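Local structure of conserved membrane protein (Chlamydia abortus, 6GZU) at residues Y103-H108 with H134-I139; P45-S50 with E115-M120; D151-F156 with P196-S201; R145-F150 with S185-K190. The protein combines deubiquitinase and acetyltransferase activities as a secreted effector that induces Golgi fragmentation, this C-terminal portion probably holding its cysteine-protease-like catalytic domain. One frame throughout, in Å; residues are numbered along the deposited sequence.

Contact 1 of 4, residues Y103-H108 with H134-I139; sequences YPLWHH and HWTLVI
Trp-106 drives the edge of its five-membered ring into the face of Trp-135, a T-shaped pair that marks one side of two antiparallel strands at the heart of the mixed sheet of this CE-clan, Ulp1-like fold. The bump is CD1, which stands 3.6 Å from CZ2 of Trp-135, and the two ring planes are turned 80° apart. Behind it, CB of Trp-106 lies over the same six-membered ring, 4.3 Å from its centroid, as a CH-pi contact. With its CG opposite its own carbonyl carbon (chi1 -68°), Trp-135 brings its six-membered ring toward the neighbouring strand, where CZ3 also meets CB of Pro-104 at 4.0 Å. Further along this face Leu-137 tucks methyl CD1 against Tyr-103 O, 3.4 Å away. The polar edge of Trp-106 turns elsewhere, NE1 bonding Ser-133.

On the reverse face Leu-105 runs alongside Thr-136 and reaches diagonally to Val-138, Leu-105 CD1 resting 3.8 Å from Val-138 CG2. His-134 also lies on this face, its NE2 bonded to Asp-151. Between the strands, six backbone hydrogen bonds join Tyr-103 with Val-138, Leu-105 with Thr-136 and His-107 with His-134, and successive side chains alternate between the two faces. A water lies on the Leu-105 face: it accepts from Thr-136 OG1 at 3.0 Å and donates to His-134 O, also at 3.0 Å.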
loop_
_atom_site.group_PDB
_atom_site.type_symbol
_atom_site.label_atom_id
_atom_site.label_comp_id
_atom_site.label_asym_id
_atom_site.label_seq_id
_atom_site.Cartn_x
_atom_site.Cartn_y
_atom_site.Cartn_z
ATOM N N TYR A 103 -0.579 -0.539 -0.865
ATOM C CA TYR A 103 -0.509 0.904 -1.003
ATOM C C TYR A 103 0.071 1.564 0.215
ATOM O O TYR A 103 -0.528 1.558 1.302
ATOM C CB TYR A 103 -1.947 1.469 -1.116
ATOM C CG TYR A 103 -2.663 1.039 -2.369
ATOM C CD1 TYR A 103 -3.300 -0.214 -2.447
ATOM C CD2 TYR A 103 -2.630 1.849 -3.502
ATOM C CE1 TYR A 103 -3.921 -0.610 -3.642
ATOM C CE2 TYR A 103 -3.221 1.462 -4.706
ATOM C CZ TYR A 103 -3.837 0.230 -4.780
ATOM O OH TYR A 103 -4.426 -0.123 -5.978
ATOM N N PRO A 104 1.214 2.219 0.040
ATOM C CA PRO A 104 1.722 3.094 1.125
ATOM C C PRO A 104 0.742 4.243 1.305
ATOM O O PRO A 104 0.294 4.869 0.317
ATOM C CB PRO A 104 3.066 3.605 0.558
ATOM C CG PRO A 104 3.463 2.505 -0.457
ATOM C CD PRO A 104 2.165 2.076 -1.081
ATOM N N LEU A 105 0.392 4.540 2.553
ATOM C CA LEU A 105 -0.618 5.535 2.859
ATOM C C LEU A 105 -0.004 6.522 3.853
ATOM O O LEU A 105 0.420 6.106 4.938
ATOM C CB LEU A 105 -1.906 4.859 3.387
ATOM C CG LEU A 105 -3.179 5.711 3.461
ATOM C CD1 LEU A 105 -4.453 4.923 3.525
ATOM C CD2 LEU A 105 -3.098 6.475 4.801
ATOM N N TRP A 106 -0.006 7.799 3.478
ATOM C CA TRP A 106 0.613 8.906 4.213
ATOM C C TRP A 106 -0.460 9.625 5.017
ATOM O O TRP A 106 -1.562 9.840 4.531
ATOM C CB TRP A 106 1.194 9.888 3.206
ATOM C CG TRP A 106 2.006 10.960 3.816
ATOM C CD1 TRP A 106 3.361 10.946 4.002
ATOM C CD2 TRP A 106 1.548 12.250 4.291
ATOM N NE1 TRP A 106 3.777 12.132 4.585
ATOM C CE2 TRP A 106 2.689 12.946 4.769
ATOM C CE3 TRP A 106 0.292 12.877 4.369
ATOM C CZ2 TRP A 106 2.607 14.225 5.308
ATOM C CZ3 TRP A 106 0.213 14.162 4.929
ATOM C CH2 TRP A 106 1.359 14.816 5.376
ATOM N N HIS A 107 -0.147 9.985 6.273
ATOM C CA HIS A 107 -1.099 10.689 7.133
ATOM C C HIS A 107 -0.450 11.725 8.011
ATOM O O HIS A 107 0.658 11.522 8.483
ATOM C CB HIS A 107 -1.843 9.702 8.039
ATOM C CG HIS A 107 -2.987 10.324 8.766
ATOM N ND1 HIS A 107 -4.121 10.760 8.111
ATOM C CD2 HIS A 107 -3.185 10.582 10.090
ATOM C CE1 HIS A 107 -4.969 11.269 8.999
ATOM N NE2 HIS A 107 -4.429 11.166 10.204
ATOM N N HIS A 108 -1.191 12.789 8.275
ATOM C CA HIS A 108 -0.816 13.762 9.296
ATOM C C HIS A 108 -2.108 14.151 9.985
ATOM O O HIS A 108 -3.103 14.454 9.323
ATOM C CB HIS A 108 -0.180 14.998 8.685
ATOM C CG HIS A 108 0.469 15.875 9.707
ATOM N ND1 HIS A 108 -0.250 16.699 10.545
ATOM C CD2 HIS A 108 1.771 16.036 10.043
ATOM C CE1 HIS A 108 0.583 17.342 11.345
ATOM N NE2 HIS A 108 1.818 16.962 11.059
ATOM N N HIS A 134 3.594 10.238 8.736
ATOM C CA HIS A 134 3.407 8.890 9.263
ATOM C C HIS A 134 2.966 8.028 8.102
ATOM O O HIS A 134 2.139 8.451 7.305
ATOM C CB HIS A 134 2.378 8.804 10.412
ATOM C CG HIS A 134 2.238 7.418 10.974
ATOM N ND1 HIS A 134 3.303 6.748 11.555
ATOM C CD2 HIS A 134 1.187 6.553 11.000
ATOM C CE1 HIS A 134 2.905 5.540 11.933
ATOM N NE2 HIS A 134 1.624 5.398 11.619
ATOM N N TRP A 135 3.564 6.847 7.984
ATOM C CA TRP A 135 3.265 5.901 6.915
ATOM C C TRP A 135 2.568 4.676 7.443
ATOM O O TRP A 135 2.966 4.127 8.484
ATOM C CB TRP A 135 4.570 5.474 6.241
ATOM C CG TRP A 135 5.237 6.549 5.470
ATOM C CD1 TRP A 135 6.337 7.282 5.827
ATOM C CD2 TRP A 135 4.898 6.967 4.170
ATOM N NE1 TRP A 135 6.664 8.176 4.833
ATOM C CE2 TRP A 135 5.805 7.966 3.779
ATOM C CE3 TRP A 135 3.887 6.589 3.281
ATOM C CZ2 TRP A 135 5.714 8.611 2.534
ATOM C CZ3 TRP A 135 3.809 7.214 2.048
ATOM C CH2 TRP A 135 4.709 8.209 1.681
ATOM N N THR A 136 1.520 4.255 6.727
ATOM C CA THR A 136 0.823 3.010 6.984
ATOM C C THR A 136 0.649 2.286 5.666
ATOM O O THR A 136 1.096 2.770 4.617
ATOM C CB THR A 136 -0.544 3.276 7.614
ATOM O OG1 THR A 136 -1.333 4.089 6.730
ATOM C CG2 THR A 136 -0.413 4.012 8.947
ATOM N N LEU A 137 0.026 1.102 5.688
ATOM C CA LEU A 137 -0.068 0.283 4.463
ATOM C C LEU A 137 -1.479 -0.283 4.358
ATOM O O LEU A 137 -1.993 -0.843 5.331
ATOM C CB LEU A 137 0.937 -0.875 4.551
ATOM C CG LEU A 137 0.978 -1.814 3.338
ATOM C CD1 LEU A 137 1.529 -1.049 2.126
ATOM C CD2 LEU A 137 1.809 -3.075 3.642
ATOM N N VAL A 138 -2.083 -0.217 3.171
ATOM C CA VAL A 138 -3.390 -0.867 2.920
ATOM C C VAL A 138 -3.099 -1.926 1.868
ATOM O O VAL A 138 -2.567 -1.641 0.777
ATOM C CB VAL A 138 -4.422 0.147 2.387
ATOM C CG1 VAL A 138 -5.704 -0.570 1.887
ATOM C CG2 VAL A 138 -4.781 1.163 3.470
ATOM N N ILE A 139 -3.437 -3.175 2.172
ATOM C CA ILE A 139 -3.277 -4.253 1.216
ATOM C C ILE A 139 -4.670 -4.745 0.790
ATOM O O ILE A 139 -5.521 -5.068 1.641
ATOM C CB ILE A 139 -2.536 -5.460 1.851
ATOM C CG1 ILE A 139 -1.169 -5.050 2.406
ATOM C CG2 ILE A 139 -2.424 -6.620 0.783
ATOM C CD1 ILE A 139 -0.517 -6.126 3.268
HETATM O O HOH W 1 -0.473 6.885 7.141
#

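Contact 2 of 4, residues P45-S50 with E115-M120; sequences PSTCFS and EEMNSM
Met-117 reaches from helix 114-124 into the bend formed by Thr-47, Cys-48 and Phe-49, a case of a helix packing on the loop that leads into another helix, here 51-58. Followed outward, the methionine meets Phe-49 with CB and CE and Thr-47 with CG. Its CB points at the loop and sits at the edge of the Phe-49 ring, in the ring plane, 3.9 Å from CD2. The next atom, CG, lies opposite the methionine's backbone N (chi1 -166°), which carries it onto Thr-47: CG2 of that threonine is 3.7 Å away, and the two side chains run antiparallel alongside one another. The chain then bends at chi2 (68°) and again at chi3 (73°), with SD linking the two bends. This double bend folds methyl CE back to the phenylalanine, 3.8 Å from Phe-49 CE2. The same methionine also touches Trp-106 and His-107 of strand 100-107, so it fills the angle between helix, loop and sheet.

The loop keeps its shape partly through its hydroxyls, along with the backbone bond from Ser-50 N to Thr-47 O. Thr-47 N donates to Ser-50 OG at 3.0 Å, while Thr-47 OG1 turns back to accept weak bonds from the backbone N of Phe-49 and of Ser-50. Polar contact with the helix is made through one water, which lies 2.7 Å from Thr-47 OG1 and donates to Asn-118 OD1.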
loop_
_atom_site.group_PDB
_atom_site.type_symbol
_atom_site.label_atom_id
_atom_site.label_comp_id
_atom_site.label_asym_id
_atom_site.label_seq_id
_atom_site.Cartn_x
_atom_site.Cartn_y
_atom_site.Cartn_z
ATOM N N PRO A 45 1.918 9.144 -3.203
ATOM C CA PRO A 45 1.424 8.217 -2.161
ATOM C C PRO A 45 -0.074 8.402 -1.981
ATOM O O PRO A 45 -0.607 9.452 -2.356
ATOM C CB PRO A 45 2.088 8.714 -0.858
ATOM C CG PRO A 45 3.113 9.752 -1.315
ATOM C CD PRO A 45 2.721 10.255 -2.658
ATOM N N SER A 46 -0.739 7.411 -1.404
ATOM C CA SER A 46 -2.174 7.547 -1.089
ATOM C C SER A 46 -2.350 8.176 0.291
ATOM O O SER A 46 -1.384 8.257 1.075
ATOM C CB SER A 46 -2.833 6.169 -1.068
ATOM O OG SER A 46 -2.664 5.523 -2.349
ATOM N N THR A 47 -3.569 8.632 0.584
ATOM C CA THR A 47 -3.933 9.136 1.913
ATOM C C THR A 47 -5.268 8.514 2.268
ATOM O O THR A 47 -5.898 7.843 1.441
ATOM C CB THR A 47 -4.141 10.670 1.915
ATOM O OG1 THR A 47 -5.332 10.991 1.165
ATOM C CG2 THR A 47 -2.936 11.396 1.299
ATOM N N CYS A 48 -5.779 8.777 3.458
ATOM C CA CYS A 48 -7.088 8.234 3.811
ATOM C C CYS A 48 -8.192 8.754 2.876
ATOM O O CYS A 48 -9.195 8.090 2.712
ATOM C CB CYS A 48 -7.442 8.543 5.275
ATOM S SG CYS A 48 -7.436 10.299 5.729
ATOM N N PHE A 49 -7.991 9.926 2.292
ATOM C CA PHE A 49 -8.995 10.527 1.420
ATOM C C PHE A 49 -8.883 10.040 -0.010
ATOM O O PHE A 49 -9.865 10.116 -0.733
ATOM C CB PHE A 49 -8.911 12.059 1.453
ATOM C CG PHE A 49 -9.192 12.652 2.791
ATOM C CD1 PHE A 49 -10.434 12.550 3.349
ATOM C CD2 PHE A 49 -8.206 13.316 3.479
ATOM C CE1 PHE A 49 -10.701 13.086 4.595
ATOM C CE2 PHE A 49 -8.469 13.885 4.708
ATOM C CZ PHE A 49 -9.725 13.789 5.274
ATOM N N SER A 50 -7.716 9.540 -0.415
ATOM C CA SER A 50 -7.504 9.187 -1.821
ATOM C C SER A 50 -7.355 7.702 -2.052
ATOM O O SER A 50 -7.416 7.243 -3.212
ATOM C CB SER A 50 -6.300 9.918 -2.389
ATOM O OG SER A 50 -5.126 9.382 -1.811
ATOM N N GLU A 115 -7.908 18.739 0.606
ATOM C CA GLU A 115 -7.025 19.849 0.225
ATOM C C GLU A 115 -5.892 20.006 1.241
ATOM O O GLU A 115 -4.705 20.021 0.873
ATOM C CB GLU A 115 -7.798 21.166 0.057
ATOM N N GLU A 116 -6.242 20.092 2.525
ATOM C CA GLU A 116 -5.215 20.135 3.573
ATOM C C GLU A 116 -4.263 18.925 3.538
ATOM O O GLU A 116 -3.035 19.100 3.580
ATOM C CB GLU A 116 -5.848 20.288 4.965
ATOM C CG GLU A 116 -6.455 21.660 5.244
ATOM C CD GLU A 116 -7.305 21.659 6.498
ATOM O OE1 GLU A 116 -7.129 20.740 7.340
ATOM O OE2 GLU A 116 -8.156 22.579 6.644
ATOM N N MET A 117 -4.799 17.704 3.444
ATOM C CA MET A 117 -3.953 16.512 3.459
ATOM C C MET A 117 -3.041 16.537 2.235
ATOM O O MET A 117 -1.839 16.242 2.303
ATOM C CB MET A 117 -4.786 15.213 3.440
ATOM C CG MET A 117 -3.977 13.972 3.795
ATOM S SD MET A 117 -3.437 13.935 5.503
ATOM C CE MET A 117 -5.007 13.567 6.334
ATOM N N ASN A 118 -3.607 16.897 1.092
ATOM C CA ASN A 118 -2.760 16.923 -0.089
ATOM C C ASN A 118 -1.635 17.945 -0.106
ATOM O O ASN A 118 -0.510 17.638 -0.535
ATOM C CB ASN A 118 -3.580 16.968 -1.348
ATOM C CG ASN A 118 -3.569 15.663 -2.005
ATOM O OD1 ASN A 118 -4.018 14.667 -1.421
ATOM N ND2 ASN A 118 -2.926 15.599 -3.154
ATOM N N SER A 119 -1.932 19.141 0.382
ATOM C CA SER A 119 -0.938 20.192 0.407
ATOM C C SER A 119 0.185 19.797 1.341
ATOM O O SER A 119 1.373 19.957 1.015
ATOM C CB SER A 119 -1.557 21.500 0.856
ATOM O OG SER A 119 -0.534 22.470 0.957
ATOM N N MET A 120 -0.192 19.284 2.510
ATOM C CA MET A 120 0.790 18.807 3.470
ATOM C C MET A 120 1.603 17.672 2.877
ATOM O O MET A 120 2.824 17.666 2.962
ATOM C CB MET A 120 0.128 18.354 4.754
ATOM C CG MET A 120 -0.583 19.448 5.473
ATOM S SD MET A 120 -0.954 18.913 7.155
ATOM C CE MET A 120 0.733 18.565 7.653
HETATM O O HOH W 2 -5.660 13.438 0.054
#

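Contact 3 of 4, residues D151-F156 with P196-S201; sequences DSLANF and PIQQDS
Ser-152 O, within the type I beta turn from Asp-151 to Ala-154, takes two backbone N-H groups from the facing loop, Ile-197 N at 2.9 Å and Gln-198 N at 3.1 Å. The first arrives nearly in line with the carbonyl, the second from well above its plane. The same serine grips the glutamine by its side chain: OG donates to Gln-198 OE1 at 2.6 Å, in the plane of the amide carbonyl. An extended glutamine chain, with CG opposite the backbone N (chi1 170°), delivers the amide there, and NE2 donates to Asp-200 O at 2.9 Å. Both ends of the amide being bonded, its rotation is fixed.

Six residues ahead of Cys-204, and touching it, Gln-198 holds the place of the oxyanion-hole glutamine in Ulp1-type cysteine proteases, a role it probably shares. Leu-153 crosses the glutamine, its CG 3.6 Å from OE1 and its methyl CD2 3.7 Å from CB. An Asx turn, Leu-153 N to Asp-151 OD1 at 2.8 Å, holds the backbone there; the same OD1 bonds His-134 NE2. At the outer end Pro-196 lays its ring on the turn, CD 4.0 Å from Ala-154 CB.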
loop_
_atom_site.group_PDB
_atom_site.type_symbol
_atom_site.label_atom_id
_atom_site.label_comp_id
_atom_site.label_asym_id
_atom_site.label_seq_id
_atom_site.Cartn_x
_atom_site.Cartn_y
_atom_site.Cartn_z
ATOM N N ASP A 151 -0.594 -0.449 10.580
ATOM C CA ASP A 151 -0.073 0.768 11.193
ATOM C C ASP A 151 0.784 0.314 12.348
ATOM O O ASP A 151 0.262 -0.258 13.329
ATOM C CB ASP A 151 -1.240 1.598 11.706
ATOM C CG ASP A 151 -0.794 2.835 12.454
ATOM O OD1 ASP A 151 0.420 3.130 12.485
ATOM O OD2 ASP A 151 -1.656 3.498 13.018
ATOM N N SER A 152 2.098 0.549 12.256
ATOM C CA SER A 152 3.010 0.161 13.322
ATOM C C SER A 152 2.738 0.897 14.619
ATOM O O SER A 152 3.205 0.450 15.679
ATOM C CB SER A 152 4.486 0.354 12.914
ATOM O OG SER A 152 4.722 1.621 12.285
ATOM N N LEU A 153 1.978 2.000 14.573
ATOM C CA LEU A 153 1.588 2.693 15.799
ATOM C C LEU A 153 0.140 2.363 16.218
ATOM O O LEU A 153 -0.395 3.020 17.141
ATOM C CB LEU A 153 1.780 4.191 15.615
ATOM C CG LEU A 153 3.248 4.631 15.655
ATOM C CD1 LEU A 153 3.410 6.123 15.419
ATOM C CD2 LEU A 153 3.924 4.260 16.998
ATOM N N ALA A 154 -0.462 1.353 15.536
ATOM C CA ALA A 154 -1.818 0.802 15.779
ATOM C C ALA A 154 -2.954 1.742 15.489
ATOM O O ALA A 154 -3.849 1.402 14.698
ATOM C CB ALA A 154 -1.947 0.282 17.241
ATOM N N ASN A 155 -3.004 2.887 16.165
ATOM C CA ASN A 155 -4.143 3.797 16.007
ATOM C C ASN A 155 -3.760 5.230 15.743
ATOM O O ASN A 155 -4.414 6.134 16.195
ATOM C CB ASN A 155 -5.129 3.704 17.161
ATOM C CG ASN A 155 -5.941 2.472 17.075
ATOM O OD1 ASN A 155 -6.898 2.363 16.243
ATOM N ND2 ASN A 155 -5.562 1.492 17.873
ATOM N N PHE A 156 -2.677 5.419 15.014
ATOM C CA PHE A 156 -2.273 6.766 14.662
ATOM C C PHE A 156 -3.319 7.528 13.854
ATOM O O PHE A 156 -3.498 8.731 14.068
ATOM C CB PHE A 156 -0.980 6.711 13.877
ATOM C CG PHE A 156 -0.322 8.058 13.674
ATOM C CD1 PHE A 156 -0.682 8.859 12.585
ATOM C CD2 PHE A 156 0.656 8.529 14.536
ATOM C CE1 PHE A 156 -0.095 10.084 12.352
ATOM C CE2 PHE A 156 1.238 9.748 14.309
ATOM C CZ PHE A 156 0.867 10.553 13.236
ATOM N N PRO A 196 0.862 -0.930 19.663
ATOM C CA PRO A 196 1.973 -0.370 18.868
ATOM C C PRO A 196 3.236 -1.205 18.951
ATOM O O PRO A 196 3.630 -1.646 20.043
ATOM C CB PRO A 196 2.220 0.986 19.523
ATOM C CG PRO A 196 0.860 1.336 20.150
ATOM C CD PRO A 196 0.261 0.056 20.575
ATOM N N ILE A 197 3.861 -1.412 17.804
ATOM C CA ILE A 197 5.168 -2.058 17.721
ATOM C C ILE A 197 6.305 -1.045 17.477
ATOM O O ILE A 197 7.441 -1.319 17.813
ATOM C CB ILE A 197 5.171 -3.205 16.666
ATOM C CG1 ILE A 197 4.872 -2.678 15.285
ATOM C CG2 ILE A 197 4.157 -4.285 17.044
ATOM C CD1 ILE A 197 4.666 -3.806 14.274
ATOM N N GLN A 198 6.007 0.109 16.886
ATOM C CA GLN A 198 7.026 1.104 16.544
ATOM C C GLN A 198 7.373 1.864 17.799
ATOM O O GLN A 198 6.480 2.184 18.571
ATOM C CB GLN A 198 6.509 2.061 15.465
ATOM C CG GLN A 198 7.385 3.296 15.184
ATOM C CD GLN A 198 6.757 4.175 14.137
ATOM O OE1 GLN A 198 5.909 3.710 13.368
ATOM N NE2 GLN A 198 7.121 5.431 14.100
ATOM N N GLN A 199 8.674 2.161 17.980
ATOM C CA GLN A 199 9.222 2.724 19.213
ATOM C C GLN A 199 9.868 4.085 19.061
ATOM O O GLN A 199 10.396 4.614 20.028
ATOM C CB GLN A 199 10.307 1.803 19.779
ATOM C CG GLN A 199 9.918 0.349 19.853
ATOM C CD GLN A 199 8.840 0.086 20.889
ATOM O OE1 GLN A 199 8.653 0.866 21.847
ATOM N NE2 GLN A 199 8.134 -1.033 20.719
ATOM N N ASP A 200 9.873 4.630 17.859
ATOM C CA ASP A 200 10.482 5.920 17.608
ATOM C C ASP A 200 9.548 6.738 16.732
ATOM O O ASP A 200 8.402 6.359 16.495
ATOM C CB ASP A 200 11.840 5.713 16.941
ATOM C CG ASP A 200 11.743 4.860 15.709
ATOM O OD1 ASP A 200 10.798 5.088 14.918
ATOM O OD2 ASP A 200 12.605 3.954 15.535
ATOM N N SER A 201 10.018 7.860 16.225
ATOM C CA SER A 201 9.095 8.745 15.530
ATOM C C SER A 201 9.224 8.591 14.018
ATOM O O SER A 201 8.504 9.247 13.251
ATOM C CB SER A 201 9.355 10.191 15.946
ATOM O OG SER A 201 10.745 10.398 16.130
#

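Contact 4 of 4, residues R145-F150 with S185-K190; sequences REVVFF and SPFIVK
Arg-145 sets its CA squarely over the ring of Phe-187, 3.5 Å from the centroid and only 5° off the normal, so that a backbone C-H rather than a side chain makes the CH-pi contact. Positive phi (52°) at this arginine belongs to a G1 beta bulge, in which Arg-145 and Glu-146 both face Asn-141. The arginine then wraps round the ring: a bend at chi3 turns the guanidinium until Phe-187 CD1 lies over its centre, the two planes 62° apart. Its far edge grips the neighbouring loop, NH2 donating to Ser-185 O at 2.7 Å in the carbonyl plane and NH1 more weakly to Ser-185 OG, which itself bonds Asp-179. Tyr-177 O is a second acceptor for NH2.

Past the bulge the chains settle into parallel pairing. Ile-188 N bonds Arg-145 O, Val-147 N bonds Ile-188 O at 2.8 Å, Lys-190 N donates to Val-147 O, and Phe-149 N to Lys-190 O. Above this ladder an extended Lys-190 brings NZ to 2.9 Å from Glu-146 OE1, a salt bridge on the syn side but tilted out of the carboxylate plane. A water joins NZ to OE2, which Tyr-215 also bonds. The carboxylate probably offsets the close positive charges of Lys-190 and Arg-144, which shares OE1.

The two strands belong to a beta-alpha-beta unit whose connecting helix, 159-174, packs on Phe-149 and Val-189. Val-148 and Phe-150 face helix 204-217, strand 134-141 flanks strand 146-150, and 188-191 forms one edge of the sheet.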
loop_
_atom_site.group_PDB
_atom_site.type_symbol
_atom_site.label_atom_id
_atom_site.label_comp_id
_atom_site.label_asym_id
_atom_site.label_seq_id
_atom_site.Cartn_x
_atom_site.Cartn_y
_atom_site.Cartn_z
ATOM N N ARG A 145 -10.059 -12.141 -0.337
ATOM C CA ARG A 145 -11.203 -11.204 -0.155
ATOM C C ARG A 145 -11.023 -10.445 1.159
ATOM O O ARG A 145 -11.915 -10.440 2.060
ATOM C CB ARG A 145 -12.557 -11.903 -0.210
ATOM C CG ARG A 145 -12.753 -12.606 -1.529
ATOM C CD ARG A 145 -14.196 -13.187 -1.593
ATOM N NE ARG A 145 -15.201 -12.218 -1.976
ATOM C CZ ARG A 145 -16.090 -11.678 -1.158
ATOM N NH1 ARG A 145 -16.019 -11.866 0.165
ATOM N NH2 ARG A 145 -17.026 -10.866 -1.668
ATOM N N GLU A 146 -9.870 -9.788 1.277
ATOM C CA GLU A 146 -9.586 -9.045 2.492
ATOM C C GLU A 146 -8.935 -7.727 2.166
ATOM O O GLU A 146 -8.194 -7.592 1.166
ATOM C CB GLU A 146 -8.704 -9.870 3.452
ATOM C CG GLU A 146 -7.301 -10.161 2.953
ATOM C CD GLU A 146 -6.500 -11.162 3.822
ATOM O OE1 GLU A 146 -7.120 -11.954 4.556
ATOM O OE2 GLU A 146 -5.229 -11.145 3.824
ATOM N N VAL A 147 -9.177 -6.773 3.056
ATOM C CA VAL A 147 -8.473 -5.487 3.080
ATOM C C VAL A 147 -7.724 -5.438 4.388
ATOM O O VAL A 147 -8.331 -5.438 5.465
ATOM C CB VAL A 147 -9.483 -4.291 2.947
ATOM C CG1 VAL A 147 -8.735 -2.931 2.961
ATOM C CG2 VAL A 147 -10.367 -4.431 1.702
ATOM N N VAL A 148 -6.392 -5.485 4.292
ATOM C CA VAL A 148 -5.545 -5.462 5.469
ATOM C C VAL A 148 -4.945 -4.075 5.678
ATOM O O VAL A 148 -4.387 -3.488 4.752
ATOM C CB VAL A 148 -4.393 -6.507 5.313
ATOM C CG1 VAL A 148 -3.403 -6.437 6.514
ATOM C CG2 VAL A 148 -5.033 -7.901 5.192
ATOM N N PHE A 149 -5.076 -3.555 6.887
ATOM C CA PHE A 149 -4.495 -2.264 7.214
ATOM C C PHE A 149 -3.405 -2.445 8.267
ATOM O O PHE A 149 -3.654 -2.993 9.373
ATOM C CB PHE A 149 -5.595 -1.350 7.792
ATOM C CG PHE A 149 -5.077 -0.041 8.308
ATOM C CD1 PHE A 149 -4.506 0.883 7.446
ATOM C CD2 PHE A 149 -5.160 0.262 9.646
ATOM C CE1 PHE A 149 -4.047 2.105 7.917
ATOM C CE2 PHE A 149 -4.713 1.474 10.110
ATOM C CZ PHE A 149 -4.145 2.379 9.264
ATOM N N PHE A 150 -2.201 -2.000 7.924
ATOM C CA PHE A 150 -1.066 -2.058 8.845
ATOM C C PHE A 150 -0.595 -0.690 9.266
ATOM O O PHE A 150 -0.268 0.138 8.436
ATOM C CB PHE A 150 0.106 -2.811 8.177
ATOM C CG PHE A 150 1.353 -2.845 9.012
ATOM C CD1 PHE A 150 2.251 -1.778 8.979
ATOM C CD2 PHE A 150 1.630 -3.924 9.854
ATOM C CE1 PHE A 150 3.387 -1.794 9.781
ATOM C CE2 PHE A 150 2.787 -3.927 10.657
ATOM C CZ PHE A 150 3.653 -2.880 10.592
ATOM N N SER A 185 -20.737 -10.315 -0.545
ATOM C CA SER A 185 -20.428 -9.853 0.815
ATOM C C SER A 185 -19.197 -8.955 0.826
ATOM O O SER A 185 -18.279 -9.143 0.035
ATOM C CB SER A 185 -20.180 -11.082 1.694
ATOM O OG SER A 185 -19.082 -11.863 1.221
ATOM N N PRO A 186 -19.125 -7.997 1.762
ATOM C CA PRO A 186 -17.918 -7.176 1.816
ATOM C C PRO A 186 -16.667 -8.010 2.064
ATOM O O PRO A 186 -16.737 -9.026 2.770
ATOM C CB PRO A 186 -18.175 -6.277 3.023
ATOM C CG PRO A 186 -19.659 -6.129 3.071
ATOM C CD PRO A 186 -20.177 -7.480 2.656
ATOM N N PHE A 187 -15.539 -7.592 1.510
ATOM C CA PHE A 187 -14.270 -8.186 1.919
ATOM C C PHE A 187 -14.131 -7.985 3.437
ATOM O O PHE A 187 -14.643 -6.996 4.025
ATOM C CB PHE A 187 -13.092 -7.462 1.246
ATOM C CG PHE A 187 -12.835 -7.875 -0.172
ATOM C CD1 PHE A 187 -13.785 -8.527 -0.940
ATOM C CD2 PHE A 187 -11.596 -7.630 -0.732
ATOM C CE1 PHE A 187 -13.491 -8.870 -2.253
ATOM C CE2 PHE A 187 -11.311 -7.975 -2.019
ATOM C CZ PHE A 187 -12.257 -8.629 -2.785
ATOM N N ILE A 188 -13.402 -8.886 4.106
ATOM C CA ILE A 188 -13.125 -8.661 5.531
ATOM C C ILE A 188 -12.072 -7.584 5.695
ATOM O O ILE A 188 -11.123 -7.553 4.912
ATOM C CB ILE A 188 -12.702 -9.967 6.203
ATOM C CG1 ILE A 188 -12.565 -9.783 7.697
ATOM C CG2 ILE A 188 -11.380 -10.501 5.602
ATOM C CD1 ILE A 188 -12.390 -11.085 8.423
ATOM N N VAL A 189 -12.254 -6.679 6.653
ATOM C CA VAL A 189 -11.246 -5.682 7.013
ATOM C C VAL A 189 -10.480 -6.172 8.227
ATOM O O VAL A 189 -11.055 -6.478 9.289
ATOM C CB VAL A 189 -11.910 -4.298 7.315
ATOM C CG1 VAL A 189 -10.838 -3.251 7.811
ATOM C CG2 VAL A 189 -12.661 -3.779 6.073
ATOM N N LYS A 190 -9.154 -6.176 8.119
ATOM C CA LYS A 190 -8.292 -6.607 9.221
ATOM C C LYS A 190 -7.301 -5.472 9.559
ATOM O O LYS A 190 -6.397 -5.187 8.775
ATOM C CB LYS A 190 -7.469 -7.855 8.803
ATOM C CG LYS A 190 -8.318 -9.092 8.454
ATOM C CD LYS A 190 -7.449 -10.280 8.019
ATOM C CE LYS A 190 -8.318 -11.527 7.858
ATOM N NZ LYS A 190 -7.553 -12.703 7.275
HETATM O O HOH W 3 -4.587 -12.208 6.364
#

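How the contacts relate
One sheet carries most of the story. Contact 1 joins contact 4 through neighbouring strands, with Leu-137 O 2.8 Å from Phe-150 N, and on its other side meets contact 2, where Trp-106 N lies 2.8 Å from Ser-46 O. Contact 3 follows strand 146-150 and touches contact 4 by Ile-197 CD1 against Phe-150 CZ, 3.9 Å. Its Asp-151 OD1 is 2.7 Å from His-134 NE2 of contact 1; with Cys-204 these residues fit the catalytic triad expected of a Ulp1-like protease. Contact 2 stays about 9 Å from contact 3 at the nearest atoms. The zinc ion lies about 10 Å from the Tyr-103 side chain of contact 1.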